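Local coordinates for protein tryptophanyl-tRNA synthetase (Thermus thermophilus, PDB 2EL7) that probably catalyses the ATP-dependent attachment of tryptophan to tRNA(Trp), as a homodimeric class I aminoacyl-tRNA synthetase, at residues V145-D150 and A178-E183. Residues are numbered along the deposited sequence; the frame is centred on the assembly and turned at random.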
# COMPACT_ATOMS: atom_id res chain seq x y z
N VAL A 145 11.17 -11.66 -15.42
CA VAL A 145 9.83 -11.20 -15.66
C VAL A 145 9.60 -10.99 -17.13
O VAL A 145 10.23 -10.14 -17.73
CB VAL A 145 9.56 -9.88 -14.93
CG1 VAL A 145 8.09 -9.47 -15.11
CG2 VAL A 145 9.89 -10.02 -13.44
N PRO A 146 8.70 -11.77 -17.75
CA PRO A 146 8.44 -11.58 -19.18
C PRO A 146 7.61 -10.34 -19.39
O PRO A 146 6.61 -10.14 -18.72
CB PRO A 146 7.70 -12.85 -19.57
CG PRO A 146 6.97 -13.21 -18.33
CD PRO A 146 8.00 -12.96 -17.24
N VAL A 147 8.05 -9.48 -20.32
CA VAL A 147 7.36 -8.23 -20.62
C VAL A 147 7.55 -7.79 -22.08
O VAL A 147 8.51 -8.21 -22.75
CB VAL A 147 7.89 -7.08 -19.74
CG1 VAL A 147 7.61 -7.35 -18.26
CG2 VAL A 147 9.39 -6.92 -19.98
N GLY A 148 6.64 -6.94 -22.57
CA GLY A 148 6.73 -6.42 -23.92
C GLY A 148 7.87 -5.41 -23.93
O GLY A 148 8.29 -4.95 -22.88
N GLU A 149 8.37 -5.05 -25.10
CA GLU A 149 9.48 -4.11 -25.15
C GLU A 149 9.19 -2.73 -24.55
O GLU A 149 10.09 -2.05 -24.07
CB GLU A 149 10.00 -3.96 -26.59
CG GLU A 149 8.93 -4.07 -27.67
CD GLU A 149 9.49 -3.83 -29.08
OE1 GLU A 149 8.74 -4.03 -30.07
OE2 GLU A 149 10.67 -3.43 -29.19
N ASP A 150 7.93 -2.32 -24.55
CA ASP A 150 7.60 -1.02 -23.99
C ASP A 150 7.19 -1.11 -22.53
O ASP A 150 6.41 -0.29 -22.05
CB ASP A 150 6.46 -0.37 -24.80
CG ASP A 150 5.25 -1.29 -24.95
OD1 ASP A 150 4.22 -0.83 -25.49
OD2 ASP A 150 5.33 -2.47 -24.52
N ALA A 178 14.38 -8.42 -17.19
CA ALA A 178 13.28 -8.49 -18.14
C ALA A 178 13.55 -9.61 -19.14
O ALA A 178 14.70 -9.84 -19.55
CB ALA A 178 13.14 -7.19 -18.87
N LEU A 179 12.50 -10.33 -19.52
CA LEU A 179 12.63 -11.39 -20.51
C LEU A 179 11.77 -10.96 -21.68
O LEU A 179 10.54 -10.94 -21.57
CB LEU A 179 12.12 -12.73 -19.97
CG LEU A 179 12.04 -13.91 -20.96
CD1 LEU A 179 13.45 -14.23 -21.48
CD2 LEU A 179 11.44 -15.15 -20.27
N LEU A 180 12.42 -10.56 -22.77
CA LEU A 180 11.70 -10.14 -23.96
C LEU A 180 11.34 -11.37 -24.78
O LEU A 180 11.76 -12.48 -24.47
CB LEU A 180 12.55 -9.18 -24.78
CG LEU A 180 12.77 -7.86 -24.04
CD1 LEU A 180 13.75 -6.97 -24.77
CD2 LEU A 180 11.45 -7.16 -23.90
N ASN A 181 10.58 -11.16 -25.85
CA ASN A 181 10.10 -12.24 -26.70
C ASN A 181 10.20 -11.85 -28.19
O ASN A 181 9.19 -11.80 -28.92
CB ASN A 181 8.64 -12.51 -26.30
CG ASN A 181 8.07 -13.75 -26.93
OD1 ASN A 181 8.78 -14.70 -27.22
ND2 ASN A 181 6.75 -13.75 -27.13
N PRO A 182 11.44 -11.61 -28.68
CA PRO A 182 11.73 -11.22 -30.06
C PRO A 182 11.28 -12.23 -31.12
O PRO A 182 10.85 -11.84 -32.22
CB PRO A 182 13.23 -11.02 -30.04
CG PRO A 182 13.67 -12.12 -29.12
CD PRO A 182 12.68 -11.98 -27.98
N GLU A 183 11.39 -13.51 -30.80
CA GLU A 183 10.98 -14.54 -31.74
C GLU A 183 9.47 -14.60 -31.99
O GLU A 183 9.02 -15.29 -32.90
CB GLU A 183 11.49 -15.91 -31.28
CG GLU A 183 12.74 -16.36 -32.03
CD GLU A 183 12.65 -16.09 -33.54
OE1 GLU A 183 12.72 -14.90 -33.95
OE2 GLU A 183 12.49 -17.06 -34.33
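Val145 and Pro146 run parallel to Ala178 and Leu179 at the ends of two strands, 144-146 and 177-179, joined through helix 153-169 as a beta-alpha-beta crossover in the class I synthetase catalytic fold. Leu179 holds the neighbouring backbone with both its polar groups. Its N donates to Val145 O at 2.9 Å, and its O accepts from Val147 N at 3.1 Å. Pro146 CA adds a C-H...O contact to the same Leu179 O, at 3.2 Å.

Side chains extend the contact on both faces of the pair. Pro146 and Leu179 meet loosely through their CB atoms, and together they turn to helix 16-33, where Pro146 packs on Gln25 and Trp26 and Leu179 on Ile29. On the other side, Val147 CG2 lies 3.9 Å from Ala178 CB. With CG1 anti to the carbonyl carbon (chi1 -64°), CG2 falls between the backbone N and the carbonyl carbon and faces Ala178, while the side chain also touches His154 and Ile155 of helix 153-169.

Beyond the strands, Gly148, Glu149 and Asp150 form a predicted ATP-binding segment, and the Glu149 side chain lies about 6 Å from that of Lys195 of the predicted KMSKS motif. Leu180 reaches this segment with one methyl, CD2, which is 3.8 Å from Glu149 CA and also abuts Val147 O.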